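Local coordinates for protein putative phosphosugar isomerases (Salmonella typhimurium LT2, PDB 3FKJ) that probably binds a carbohydrate derivative, perhaps a phosphorylated sugar, and may catalyse its isomerisation, at residues M20-E25 / A156-W161; A118-V123 / Y136-Q141; L234-W239 / T337-M342. One frame throughout, in Å; residues are numbered along the deposited sequence.

Contacts 1 and 2 belong to one layered unit and contact 3 to another part of the chain. Contact 2 pairs the last two strands of the five-stranded parallel sheet, and contact 1 joins two helices packed on it; their centres are 11 Å apart and they meet directly, Tyr-158 CE1 lying 3.5 Å from Ile-138 CG2. Contact 3 stands apart, its centre 30 Å from that of contact 1 and 26 Å from that of contact 2, with nearest atoms about 13 Å and 11 Å away. It joins helix 223-238, beside the four-stranded sheet, to the C-terminal tail, and it alone of the three touches the second subunit.

Contact 1: M20-E25 / A156-W161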
HETATM    1  N   MSE A  20       6.529   4.471  34.145  1.00 45.70           N
HETATM    2  CA  MSE A  20       6.029   4.136  32.845  1.00 47.77           C
HETATM    3  C   MSE A  20       5.617   5.361  32.043  1.00 46.95           C
HETATM    4  O   MSE A  20       4.888   6.227  32.558  1.00 45.38           O
HETATM    5  CB  MSE A  20       4.825   3.221  32.999  1.00 48.29           C
HETATM    6  CG  MSE A  20       5.207   1.770  33.243  1.00 51.43           C
HETATM    7 SE   MSE A  20       3.870   0.669  32.526  0.75 48.71          SE
HETATM    8  CE  MSE A  20       2.686   0.879  33.976  1.00 45.21           C
ATOM      9  N   SER A  21       6.088   5.397  30.783  1.00 44.12           N
ATOM     10  CA  SER A  21       5.586   6.280  29.744  1.00 42.15           C
ATOM     11  C   SER A  21       4.069   6.403  29.894  1.00 39.83           C
ATOM     12  O   SER A  21       3.376   5.397  30.127  1.00 39.77           O
ATOM     13  CB  SER A  21       5.866   5.661  28.337  1.00 44.56           C
ATOM     14  OG  SER A  21       6.892   6.266  27.552  1.00 47.18           O
ATOM     15  N   VAL A  22       3.547   7.598  29.661  1.00 37.82           N
ATOM     16  CA  VAL A  22       2.111   7.808  29.485  1.00 37.45           C
ATOM     17  C   VAL A  22       1.527   6.933  28.384  1.00 37.33           C
ATOM     18  O   VAL A  22       0.459   6.331  28.571  1.00 34.53           O
ATOM     19  CB  VAL A  22       1.815   9.289  29.116  1.00 38.39           C
ATOM     20  CG1 VAL A  22       0.363   9.491  28.658  1.00 36.92           C
ATOM     21  CG2 VAL A  22       2.145  10.189  30.276  1.00 37.44           C
ATOM     22  N   ALA A  23       2.223   6.885  27.234  1.00 36.48           N
ATOM     23  CA  ALA A  23       1.798   6.068  26.100  1.00 36.36           C
ATOM     24  C   ALA A  23       1.913   4.565  26.413  1.00 35.39           C
ATOM     25  O   ALA A  23       1.004   3.809  26.120  1.00 35.05           O
ATOM     26  CB  ALA A  23       2.588   6.413  24.856  1.00 35.62           C
ATOM     27  N   HIS A  24       3.025   4.144  26.999  1.00 34.83           N
ATOM     28  CA  HIS A  24       3.199   2.757  27.476  1.00 36.50           C
ATOM     29  C   HIS A  24       2.031   2.307  28.376  1.00 36.62           C
ATOM     30  O   HIS A  24       1.432   1.278  28.128  1.00 38.14           O
ATOM     31  CB  HIS A  24       4.517   2.653  28.233  1.00 36.34           C
ATOM     32  CG  HIS A  24       4.965   1.262  28.564  1.00 39.37           C
ATOM     33  ND1 HIS A  24       6.167   1.019  29.191  1.00 40.87           N
ATOM     34  CD2 HIS A  24       4.416   0.046  28.324  1.00 36.98           C
ATOM     35  CE1 HIS A  24       6.328  -0.285  29.343  1.00 43.55           C
ATOM     36  NE2 HIS A  24       5.284  -0.897  28.816  1.00 38.43           N
ATOM     37  N   GLU A  25       1.683   3.104  29.383  1.00 35.60           N
ATOM     38  CA  GLU A  25       0.635   2.714  30.315  1.00 36.27           C
ATOM     39  C   GLU A  25      -0.752   2.695  29.688  1.00 35.93           C
ATOM     40  O   GLU A  25      -1.528   1.790  29.956  1.00 31.47           O
ATOM     41  CB  GLU A  25       0.643   3.624  31.550  1.00 34.55           C
ATOM     42  CG  GLU A  25       0.180   2.953  32.820  1.00 41.79           C
ATOM     43  CD  GLU A  25       0.827   3.542  34.122  1.00 43.84           C
ATOM     44  OE1 GLU A  25       1.510   4.597  34.074  1.00 45.92           O
ATOM     45  OE2 GLU A  25       0.646   2.933  35.197  1.00 51.12           O
ATOM     46  N   ALA A 156       1.913   8.487  15.519  1.00 33.22           N
ATOM     47  CA  ALA A 156       2.589   7.329  14.932  1.00 31.84           C
ATOM     48  C   ALA A 156       3.253   6.477  15.992  1.00 32.73           C
ATOM     49  O   ALA A 156       3.253   5.237  15.866  1.00 32.46           O
ATOM     50  CB  ALA A 156       3.615   7.762  13.866  1.00 32.73           C
ATOM     51  N   ALA A 157       3.816   7.127  17.033  1.00 32.01           N
ATOM     52  CA  ALA A 157       4.411   6.416  18.161  1.00 31.58           C
ATOM     53  C   ALA A 157       3.396   5.446  18.812  1.00 31.86           C
ATOM     54  O   ALA A 157       3.739   4.340  19.178  1.00 31.70           O
ATOM     55  CB  ALA A 157       4.949   7.400  19.196  1.00 26.51           C
ATOM     56  N   TYR A 158       2.151   5.887  18.966  1.00 32.07           N
ATOM     57  CA  TYR A 158       1.106   5.068  19.590  1.00 31.53           C
ATOM     58  C   TYR A 158       0.779   3.824  18.758  1.00 32.97           C
ATOM     59  O   TYR A 158       0.387   2.796  19.307  1.00 32.39           O
ATOM     60  CB  TYR A 158      -0.147   5.911  19.848  1.00 32.59           C
ATOM     61  CG  TYR A 158      -0.225   6.518  21.241  1.00 33.29           C
ATOM     62  CD1 TYR A 158      -0.609   5.757  22.335  1.00 32.60           C
ATOM     63  CD2 TYR A 158       0.070   7.848  21.455  1.00 34.20           C
ATOM     64  CE1 TYR A 158      -0.715   6.318  23.611  1.00 34.88           C
ATOM     65  CE2 TYR A 158      -0.012   8.402  22.712  1.00 35.42           C
ATOM     66  CZ  TYR A 158      -0.397   7.631  23.790  1.00 34.37           C
ATOM     67  OH  TYR A 158      -0.483   8.210  25.029  1.00 34.71           O
ATOM     68  N   SER A 159       0.976   3.901  17.442  1.00 32.16           N
ATOM     69  CA  SER A 159       0.797   2.716  16.608  1.00 32.53           C
ATOM     70  C   SER A 159       1.782   1.643  17.081  1.00 31.87           C
ATOM     71  O   SER A 159       1.434   0.467  17.108  1.00 30.46           O
ATOM     72  CB  SER A 159       0.951   2.997  15.089  1.00 32.47           C
ATOM     73  OG  SER A 159       2.302   3.163  14.685  1.00 31.86           O
ATOM     74  N   LEU A 160       2.998   2.055  17.473  1.00 30.71           N
ATOM     75  CA  LEU A 160       4.030   1.084  17.831  1.00 31.35           C
ATOM     76  C   LEU A 160       3.807   0.599  19.259  1.00 31.66           C
ATOM     77  O   LEU A 160       3.975  -0.577  19.538  1.00 32.66           O
ATOM     78  CB  LEU A 160       5.445   1.648  17.627  1.00 30.10           C
ATOM     79  CG  LEU A 160       6.614   0.659  17.870  1.00 32.32           C
ATOM     80  CD1 LEU A 160       6.530  -0.624  17.072  1.00 27.96           C
ATOM     81  CD2 LEU A 160       7.939   1.325  17.649  1.00 29.11           C
ATOM     82  N   TRP A 161       3.402   1.511  20.155  1.00 33.44           N
ATOM     83  CA  TRP A 161       3.045   1.138  21.542  1.00 32.49           C
ATOM     84  C   TRP A 161       1.919   0.089  21.560  1.00 32.13           C
ATOM     85  O   TRP A 161       2.005  -0.919  22.249  1.00 31.46           O
ATOM     86  CB  TRP A 161       2.607   2.362  22.363  1.00 31.13           C
ATOM     87  CG  TRP A 161       3.735   3.265  22.839  1.00 29.37           C
ATOM     88  CD1 TRP A 161       3.946   4.548  22.479  1.00 27.17           C
ATOM     89  CD2 TRP A 161       4.772   2.932  23.777  1.00 34.56           C
ATOM     90  NE1 TRP A 161       5.050   5.059  23.128  1.00 37.02           N
ATOM     91  CE2 TRP A 161       5.586   4.082  23.927  1.00 39.12           C
ATOM     92  CE3 TRP A 161       5.097   1.775  24.498  1.00 33.15           C
ATOM     93  CZ2 TRP A 161       6.697   4.120  24.789  1.00 36.05           C
ATOM     94  CZ3 TRP A 161       6.217   1.803  25.333  1.00 38.48           C
ATOM     95  CH2 TRP A 161       7.005   2.968  25.466  1.00 36.10           C
TER
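Ser-21, just before helix 22-35, meets the far end of the Trp-161 indole: its OG lies 3.5 Å from Trp-161 CZ2, approaching obliquely. Val-22 touches more lightly, bringing CG1 near the hydroxyl end of Tyr-158; that hydroxyl also has a weak hydrogen bond with Asn-26 of the same helix. At the centre of the contact, the methyl group of Ala-23 wedges between two aromatic side chains, 3.8 Å from the centroid of the Tyr-158 ring and 3.6 Å from that of the five-membered ring of Trp-161, over a face in each case. These are two CH-pi contacts from one carbon, and a small residue suits a place where both rings come so close to the helix backbone. His-24 follows with CB over the six-membered ring of Trp-161, 3.9 Å from its centroid. Its CG stands anti to the backbone N (chi1 -169°), which carries the imidazole over the CZ3 edge of the indole: the planes are near parallel, 18° apart, but slid so that the rings barely overlap. Met-20 SE, of a selenomethionine, covers the opposite imidazole face. Two polar side-chain atoms find partners outside the pair of segments: His-24 NE2 the Tyr-176 hydroxyl, and Trp-161 NE1 Ala-152 O; Phe-183 stacks on the indole. The aromatic residues of helix 155-170 offer broad faces to small aliphatic groups, and such packing joins two helices of the layer that covers the parallel sheet, as in the alpha/beta fold of SIS domains.

Contact 2: A118-V123 / Y136-Q141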
ATOM      1  N   ALA A 118     -13.798  -4.522  18.990  1.00 34.73           N
ATOM      2  CA  ALA A 118     -13.329  -3.449  19.859  1.00 32.83           C
ATOM      3  C   ALA A 118     -12.739  -2.348  19.001  1.00 33.55           C
ATOM      4  O   ALA A 118     -12.019  -2.626  18.015  1.00 33.83           O
ATOM      5  CB  ALA A 118     -12.318  -3.935  20.869  1.00 29.97           C
ATOM      6  N   THR A 119     -13.034  -1.104  19.377  1.00 32.32           N
ATOM      7  CA  THR A 119     -12.515   0.056  18.673  1.00 34.14           C
ATOM      8  C   THR A 119     -11.585   0.878  19.596  1.00 34.28           C
ATOM      9  O   THR A 119     -11.915   1.118  20.726  1.00 33.15           O
ATOM     10  CB  THR A 119     -13.664   0.944  18.124  1.00 33.17           C
ATOM     11  OG1 THR A 119     -14.572   1.257  19.186  1.00 32.40           O
ATOM     12  CG2 THR A 119     -14.413   0.247  17.025  1.00 28.74           C
ATOM     13  N   ILE A 120     -10.399   1.243  19.097  1.00 34.42           N
ATOM     14  CA  ILE A 120      -9.490   2.168  19.801  1.00 32.49           C
ATOM     15  C   ILE A 120      -9.373   3.404  18.911  1.00 32.22           C
ATOM     16  O   ILE A 120      -8.959   3.310  17.737  1.00 32.34           O
ATOM     17  CB  ILE A 120      -8.070   1.574  20.037  1.00 31.57           C
ATOM     18  CG1 ILE A 120      -8.119   0.238  20.813  1.00 29.91           C
ATOM     19  CG2 ILE A 120      -7.170   2.586  20.757  1.00 25.36           C
ATOM     20  CD1 ILE A 120      -6.774  -0.480  20.893  1.00 25.94           C
ATOM     21  N   GLY A 121      -9.739   4.553  19.464  1.00 33.67           N
ATOM     22  CA  GLY A 121      -9.701   5.816  18.737  1.00 34.33           C
ATOM     23  C   GLY A 121      -8.573   6.702  19.209  1.00 35.26           C
ATOM     24  O   GLY A 121      -8.516   7.047  20.403  1.00 33.73           O
ATOM     25  N   LEU A 122      -7.684   7.075  18.274  1.00 35.84           N
ATOM     26  CA  LEU A 122      -6.628   8.075  18.530  1.00 36.18           C
ATOM     27  C   LEU A 122      -7.112   9.453  18.037  1.00 36.60           C
ATOM     28  O   LEU A 122      -7.478   9.617  16.854  1.00 35.08           O
ATOM     29  CB  LEU A 122      -5.327   7.678  17.815  1.00 37.54           C
ATOM     30  CG  LEU A 122      -4.425   6.544  18.323  1.00 39.32           C
ATOM     31  CD1 LEU A 122      -5.153   5.220  18.403  1.00 42.45           C
ATOM     32  CD2 LEU A 122      -3.270   6.416  17.359  1.00 37.93           C
ATOM     33  N   VAL A 123      -7.149  10.430  18.941  1.00 36.31           N
ATOM     34  CA  VAL A 123      -7.608  11.789  18.605  1.00 37.31           C
ATOM     35  C   VAL A 123      -6.627  12.807  19.159  1.00 37.55           C
ATOM     36  O   VAL A 123      -5.914  12.532  20.110  1.00 35.41           O
ATOM     37  CB  VAL A 123      -9.039  12.108  19.166  1.00 38.63           C
ATOM     38  CG1 VAL A 123     -10.071  11.098  18.679  1.00 36.14           C
ATOM     39  CG2 VAL A 123      -9.040  12.199  20.705  1.00 31.91           C
ATOM     40  N   TYR A 136     -12.282   2.736  23.416  1.00 35.92           N
ATOM     41  CA  TYR A 136     -11.147   3.288  24.135  1.00 34.74           C
ATOM     42  C   TYR A 136     -10.628   4.473  23.342  1.00 35.48           C
ATOM     43  O   TYR A 136     -10.598   4.426  22.109  1.00 35.11           O
ATOM     44  CB  TYR A 136     -10.056   2.230  24.316  1.00 34.04           C
ATOM     45  CG  TYR A 136     -10.535   0.895  24.873  1.00 37.28           C
ATOM     46  CD1 TYR A 136     -11.034  -0.104  24.024  1.00 35.82           C
ATOM     47  CD2 TYR A 136     -10.491   0.628  26.266  1.00 32.61           C
ATOM     48  CE1 TYR A 136     -11.484  -1.319  24.530  1.00 36.72           C
ATOM     49  CE2 TYR A 136     -10.932  -0.594  26.775  1.00 31.06           C
ATOM     50  CZ  TYR A 136     -11.436  -1.565  25.913  1.00 30.09           C
ATOM     51  OH  TYR A 136     -11.853  -2.780  26.435  1.00 28.73           O
ATOM     52  N   ILE A 137     -10.227   5.523  24.050  1.00 35.18           N
ATOM     53  CA  ILE A 137      -9.783   6.784  23.459  1.00 37.58           C
ATOM     54  C   ILE A 137      -8.361   7.125  23.912  1.00 37.69           C
ATOM     55  O   ILE A 137      -8.073   7.109  25.092  1.00 38.76           O
ATOM     56  CB  ILE A 137     -10.703   7.973  23.863  1.00 36.54           C
ATOM     57  CG1 ILE A 137     -12.145   7.721  23.401  1.00 40.91           C
ATOM     58  CG2 ILE A 137     -10.173   9.272  23.251  1.00 33.35           C
ATOM     59  CD1 ILE A 137     -13.213   8.438  24.238  1.00 40.66           C
ATOM     60  N   ILE A 138      -7.487   7.442  22.969  1.00 37.72           N
ATOM     61  CA  ILE A 138      -6.156   7.935  23.275  1.00 35.98           C
ATOM     62  C   ILE A 138      -6.072   9.363  22.758  1.00 36.10           C
ATOM     63  O   ILE A 138      -6.333   9.620  21.594  1.00 35.79           O
ATOM     64  CB  ILE A 138      -5.065   7.067  22.627  1.00 35.85           C
ATOM     65  CG1 ILE A 138      -4.984   5.693  23.336  1.00 32.76           C
ATOM     66  CG2 ILE A 138      -3.724   7.796  22.674  1.00 32.51           C
ATOM     67  CD1 ILE A 138      -4.860   4.467  22.410  1.00 30.01           C
ATOM     68  N   GLU A 139      -5.730  10.299  23.630  1.00 35.71           N
ATOM     69  CA  GLU A 139      -5.459  11.656  23.192  1.00 37.25           C
ATOM     70  C   GLU A 139      -3.968  11.752  22.977  1.00 36.86           C
ATOM     71  O   GLU A 139      -3.197  11.836  23.942  1.00 36.74           O
ATOM     72  CB  GLU A 139      -5.913  12.654  24.226  1.00 38.54           C
ATOM     73  CG  GLU A 139      -7.423  12.748  24.309  1.00 44.98           C
ATOM     74  CD  GLU A 139      -7.870  13.502  25.523  1.00 48.10           C
ATOM     75  OE1 GLU A 139      -7.469  14.674  25.646  1.00 47.26           O
ATOM     76  OE2 GLU A 139      -8.608  12.915  26.330  1.00 46.26           O
ATOM     77  N   TYR A 140      -3.553  11.651  21.717  1.00 35.25           N
ATOM     78  CA  TYR A 140      -2.141  11.697  21.402  1.00 34.80           C
ATOM     79  C   TYR A 140      -1.718  13.142  21.438  1.00 35.03           C
ATOM     80  O   TYR A 140      -2.554  14.037  21.380  1.00 35.76           O
ATOM     81  CB  TYR A 140      -1.815  11.054  20.044  1.00 34.28           C
ATOM     82  CG  TYR A 140      -2.507  11.638  18.837  1.00 33.51           C
ATOM     83  CD1 TYR A 140      -2.051  12.801  18.236  1.00 35.10           C
ATOM     84  CD2 TYR A 140      -3.592  10.994  18.256  1.00 37.52           C
ATOM     85  CE1 TYR A 140      -2.667  13.320  17.117  1.00 32.83           C
ATOM     86  CE2 TYR A 140      -4.215  11.503  17.123  1.00 31.27           C
ATOM     87  CZ  TYR A 140      -3.756  12.671  16.566  1.00 36.98           C
ATOM     88  OH  TYR A 140      -4.362  13.178  15.425  1.00 32.25           O
ATOM     89  N   GLN A 141      -0.415  13.364  21.506  1.00 35.52           N
ATOM     90  CA  GLN A 141       0.128  14.702  21.467  1.00 36.05           C
ATOM     91  C   GLN A 141       0.630  15.115  20.089  1.00 37.46           C
ATOM     92  O   GLN A 141       1.067  14.293  19.271  1.00 34.63           O
ATOM     93  CB  GLN A 141       1.225  14.810  22.497  1.00 36.85           C
ATOM     94  CG  GLN A 141       0.695  14.520  23.879  1.00 40.17           C
ATOM     95  CD  GLN A 141       1.376  15.327  24.882  1.00 45.45           C
ATOM     96  OE1 GLN A 141       2.380  14.910  25.419  1.00 49.12           O
ATOM     97  NE2 GLN A 141       0.886  16.531  25.106  1.00 47.18           N
TER
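Tyr-140 folds back over the end of strand 118-123, and its atoms can be followed outward from the backbone. CB rests against the ring of Tyr-158 on helix 155-170. CG sits between the backbone N and the carbonyl carbon (chi1 58°), a choice that swings the ring over the Val-123 peptide. CD2 then lies 3.3 Å from Val-123 O, which stands above one ring face towards the rim, and 3.8 Å from Leu-122 CB. CE2 comes within 3.4 Å of Val-123 C, and CZ follows slightly further off. At the tip, OH is hydrogen-bonded to Gln-98 OE1. Val-123 O also accepts a bond from Tyr-140 N at 3.0 Å, bent to 141°, and so takes the amide N-H of the same residue whose ring packs against it. These strands run parallel, joined by helix 129-132 in a beta-alpha-beta unit, and strand 136-139 closes one side of the five-stranded sheet of the SIS domain. Their pairing is regular: Gly-121 N reaches Tyr-136 O at 2.8 Å, and Gly-121 O receives Ile-138 N. On the face turned to helices 22-35 and 155-170, branched aliphatic side chains interlock; Ile-138 CD1 presses on Ile-120 CG2 at 3.4 Å, tighter than usual for two carbons, and also borders Leu-122 CD1. Tyr-136 lies on the same face, and its OH is hydrogen-bonded to Asp-33 of helix 22-35. The other face carries Val-123, with CG2 4.0 Å from both Ile-137 CG2 and Glu-139 CG; the glutamate is exposed, as suits a charged group.

Contact 3: L234-W239 / T337-M342; sequences LLEMQW and TTRRYM
The backbones come nearest where Met-237 passes Thr-338, and one water bridges the two segments, donating to Glu-236 O and, at 2.6 Å from its own O, to Thr-338 O; just beyond, Trp-239 leaves helical geometry with positive phi. Glu-236 and Arg-339 form a salt bridge, OE2 to NH2 at 2.9 Å, but the hydrogen bond within it is weak, bent to 122° at the hydrogen; the carboxylate and guanidinium planes are steeply inclined to each other. The arginine, bent at chi2 (-69°), curls back so that NH1 bonds Thr-338 O and Leu-336 O, which helps to fix its rotation. Selenomethionines fit round this pair: Met-237 CG lies over a guanidinium face, and Met-342 CE packs 3.3 Å from Glu-236 OE2. The guanidinium of Arg-340 lies on the broad Trp-239 indole, CZ 4.1 Å from the centroid of the five-membered ring, a cation-pi stack with planes about 23° apart. The water sits over the opposite indole face, while Thr-338 CG2 touches Trp-239 CZ2 at 3.5 Å. Glu-259 of the second subunit forms a salt bridge with Arg-340, and Glu-256 of that subunit engages Trp-239 and the backbone N atoms of Arg-340, Tyr-341 and Met-342. Here the C-terminal tail, held against the end of helix 223-238 and the tryptophan that follows it, forms part of a subunit interface beside the second parallel sheet of this SIS-family protein.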
ATOM      1  N   LEU A 234       4.146  16.889   0.199  1.00 29.30           N
ATOM      2  CA  LEU A 234       4.557  17.373  -1.118  1.00 28.63           C
ATOM      3  C   LEU A 234       3.323  17.739  -1.907  1.00 30.46           C
ATOM      4  O   LEU A 234       3.201  18.888  -2.314  1.00 32.42           O
ATOM      5  CB  LEU A 234       5.464  16.378  -1.833  1.00 28.58           C
ATOM      6  CG  LEU A 234       6.900  16.266  -1.265  1.00 36.08           C
ATOM      7  CD1 LEU A 234       7.710  15.177  -1.969  1.00 26.47           C
ATOM      8  CD2 LEU A 234       7.685  17.578  -1.370  1.00 29.65           C
ATOM      9  N   LEU A 235       2.365  16.798  -2.046  1.00 31.13           N
ATOM     10  CA  LEU A 235       1.071  17.091  -2.671  1.00 29.80           C
ATOM     11  C   LEU A 235       0.225  18.061  -1.788  1.00 31.69           C
ATOM     12  O   LEU A 235      -0.165  19.157  -2.209  1.00 32.87           O
ATOM     13  CB  LEU A 235       0.315  15.773  -2.944  1.00 27.23           C
ATOM     14  CG  LEU A 235       0.923  14.826  -3.988  1.00 36.53           C
ATOM     15  CD1 LEU A 235       0.268  13.460  -3.913  1.00 33.26           C
ATOM     16  CD2 LEU A 235       0.799  15.386  -5.408  1.00 30.99           C
ATOM     17  N   GLU A 236      -0.033  17.678  -0.548  1.00 31.85           N
ATOM     18  CA  GLU A 236      -0.973  18.437   0.277  1.00 33.51           C
ATOM     19  C   GLU A 236      -0.507  19.847   0.628  1.00 32.20           C
ATOM     20  O   GLU A 236      -1.301  20.804   0.566  1.00 31.64           O
ATOM     21  CB  GLU A 236      -1.288  17.686   1.578  1.00 32.05           C
ATOM     22  CG  GLU A 236      -2.404  18.316   2.425  1.00 31.62           C
ATOM     23  CD  GLU A 236      -2.592  17.601   3.728  1.00 35.25           C
ATOM     24  OE1 GLU A 236      -2.380  16.363   3.745  1.00 35.65           O
ATOM     25  OE2 GLU A 236      -2.928  18.270   4.750  1.00 34.04           O
HETATM   26  N   MSE A 237       0.750  19.963   1.034  1.00 31.79           N
HETATM   27  CA  MSE A 237       1.205  21.152   1.776  1.00 32.63           C
HETATM   28  C   MSE A 237       2.210  21.972   1.004  1.00 31.98           C
HETATM   29  O   MSE A 237       2.668  23.013   1.491  1.00 32.92           O
HETATM   30  CB  MSE A 237       1.773  20.742   3.120  1.00 29.63           C
HETATM   31  CG  MSE A 237       0.773  19.967   4.015  1.00 32.40           C
HETATM   32 SE   MSE A 237       1.150  20.122   5.957  0.75 25.18          SE
HETATM   33  CE  MSE A 237       0.418  18.469   6.501  1.00 26.73           C
ATOM     34  N   GLN A 238       2.535  21.507  -0.203  1.00 28.12           N
ATOM     35  CA  GLN A 238       3.450  22.217  -1.083  1.00 28.26           C
ATOM     36  C   GLN A 238       3.007  22.315  -2.511  1.00 28.85           C
ATOM     37  O   GLN A 238       3.621  23.029  -3.274  1.00 29.32           O
ATOM     38  CB  GLN A 238       4.863  21.593  -1.041  1.00 28.36           C
ATOM     39  CG  GLN A 238       5.621  21.792   0.241  1.00 29.92           C
ATOM     40  CD  GLN A 238       5.931  23.244   0.515  1.00 26.61           C
ATOM     41  OE1 GLN A 238       6.828  23.804  -0.079  1.00 28.70           O
ATOM     42  NE2 GLN A 238       5.215  23.835   1.444  1.00 32.47           N
ATOM     43  N   TRP A 239       1.955  21.603  -2.888  1.00 28.72           N
ATOM     44  CA  TRP A 239       1.533  21.478  -4.288  1.00 29.37           C
ATOM     45  C   TRP A 239       2.668  21.064  -5.245  1.00 30.05           C
ATOM     46  O   TRP A 239       2.792  21.625  -6.309  1.00 27.31           O
ATOM     47  CB  TRP A 239       0.809  22.724  -4.813  1.00 31.26           C
ATOM     48  CG  TRP A 239      -0.313  23.198  -3.974  1.00 27.16           C
ATOM     49  CD1 TRP A 239      -1.134  22.433  -3.169  1.00 27.88           C
ATOM     50  CD2 TRP A 239      -0.810  24.547  -3.893  1.00 31.86           C
ATOM     51  NE1 TRP A 239      -2.071  23.241  -2.556  1.00 29.34           N
ATOM     52  CE2 TRP A 239      -1.893  24.541  -2.974  1.00 32.85           C
ATOM     53  CE3 TRP A 239      -0.443  25.766  -4.502  1.00 30.42           C
ATOM     54  CZ2 TRP A 239      -2.594  25.711  -2.636  1.00 24.34           C
ATOM     55  CZ3 TRP A 239      -1.137  26.924  -4.150  1.00 32.08           C
ATOM     56  CH2 TRP A 239      -2.207  26.879  -3.234  1.00 31.06           C
ATOM     57  N   THR A 337       0.761  25.329   6.031  1.00 33.40           N
ATOM     58  CA  THR A 337      -0.654  25.462   6.319  1.00 35.54           C
ATOM     59  C   THR A 337      -1.466  25.946   5.097  1.00 34.41           C
ATOM     60  O   THR A 337      -2.668  26.044   5.179  1.00 35.20           O
ATOM     61  CB  THR A 337      -0.849  26.450   7.521  1.00 37.68           C
ATOM     62  OG1 THR A 337      -0.165  27.660   7.236  1.00 35.79           O
ATOM     63  CG2 THR A 337      -0.259  25.875   8.863  1.00 34.02           C
ATOM     64  N   THR A 338      -0.822  26.229   3.967  1.00 34.40           N
ATOM     65  CA  THR A 338      -1.533  26.572   2.725  1.00 34.58           C
ATOM     66  C   THR A 338      -2.477  25.462   2.253  1.00 34.46           C
ATOM     67  O   THR A 338      -2.022  24.329   1.982  1.00 33.55           O
ATOM     68  CB  THR A 338      -0.542  26.797   1.533  1.00 36.57           C
ATOM     69  OG1 THR A 338       0.452  27.756   1.879  1.00 33.89           O
ATOM     70  CG2 THR A 338      -1.285  27.238   0.248  1.00 31.19           C
ATOM     71  N   ARG A 339      -3.754  25.798   2.069  1.00 34.36           N
ATOM     72  CA  ARG A 339      -4.727  24.926   1.363  1.00 34.83           C
ATOM     73  C   ARG A 339      -5.605  25.703   0.375  1.00 35.39           C
ATOM     74  O   ARG A 339      -5.997  26.837   0.636  1.00 34.97           O
ATOM     75  CB  ARG A 339      -5.662  24.207   2.333  1.00 37.03           C
ATOM     76  CG  ARG A 339      -5.001  23.407   3.408  1.00 36.67           C
ATOM     77  CD  ARG A 339      -4.275  22.172   2.885  1.00 34.37           C
ATOM     78  NE  ARG A 339      -3.758  21.394   4.013  1.00 34.22           N
ATOM     79  CZ  ARG A 339      -2.658  21.685   4.718  1.00 32.64           C
ATOM     80  NH1 ARG A 339      -1.861  22.695   4.397  1.00 34.07           N
ATOM     81  NH2 ARG A 339      -2.323  20.925   5.735  1.00 35.78           N
ATOM     82  N   ARG A 340      -5.927  25.113  -0.773  1.00 34.45           N
ATOM     83  CA  ARG A 340      -6.987  25.684  -1.598  1.00 34.05           C
ATOM     84  C   ARG A 340      -8.303  24.909  -1.479  1.00 34.05           C
ATOM     85  O   ARG A 340      -9.364  25.405  -1.865  1.00 33.87           O
ATOM     86  CB  ARG A 340      -6.544  25.862  -3.058  1.00 33.74           C
ATOM     87  CG  ARG A 340      -6.121  24.608  -3.769  1.00 31.34           C
ATOM     88  CD  ARG A 340      -5.441  24.935  -5.054  1.00 29.80           C
ATOM     89  NE  ARG A 340      -4.509  23.893  -5.452  1.00 29.07           N
ATOM     90  CZ  ARG A 340      -3.743  23.957  -6.546  1.00 31.72           C
ATOM     91  NH1 ARG A 340      -3.819  25.000  -7.370  1.00 35.70           N
ATOM     92  NH2 ARG A 340      -2.877  23.000  -6.817  1.00 30.08           N
ATOM     93  N   TYR A 341      -8.261  23.712  -0.913  1.00 35.44           N
ATOM     94  CA  TYR A 341      -9.497  22.934  -0.779  1.00 35.59           C
ATOM     95  C   TYR A 341      -9.820  22.544   0.637  1.00 35.35           C
ATOM     96  O   TYR A 341     -10.936  22.755   1.099  1.00 32.74           O
ATOM     97  CB  TYR A 341      -9.430  21.692  -1.641  1.00 36.36           C
ATOM     98  CG  TYR A 341      -9.159  21.987  -3.081  1.00 33.60           C
ATOM     99  CD1 TYR A 341      -9.948  22.893  -3.792  1.00 36.54           C
ATOM    100  CD2 TYR A 341      -8.093  21.382  -3.735  1.00 39.19           C
ATOM    101  CE1 TYR A 341      -9.696  23.166  -5.127  1.00 34.99           C
ATOM    102  CE2 TYR A 341      -7.826  21.654  -5.075  1.00 36.55           C
ATOM    103  CZ  TYR A 341      -8.644  22.540  -5.762  1.00 35.21           C
ATOM    104  OH  TYR A 341      -8.389  22.802  -7.072  1.00 28.61           O
HETATM  105  N   MSE A 342      -8.849  21.943   1.319  1.00 38.22           N
HETATM  106  CA  MSE A 342      -9.072  21.448   2.678  1.00 40.06           C
HETATM  107  C   MSE A 342      -9.391  22.585   3.642  1.00 41.19           C
HETATM  108  O   MSE A 342      -8.668  23.583   3.722  1.00 40.02           O
HETATM  109  CB  MSE A 342      -7.842  20.673   3.159  1.00 41.07           C
HETATM  110  CG  MSE A 342      -8.077  19.843   4.391  1.00 41.19           C
HETATM  111 SE   MSE A 342      -6.442  18.993   4.987  0.75 36.53          SE
HETATM  112  CE  MSE A 342      -5.828  18.392   3.263  1.00 21.83           C
TER
HETATM  113  O   HOH W   1      -0.379  23.512   0.076  1.00 23.94           O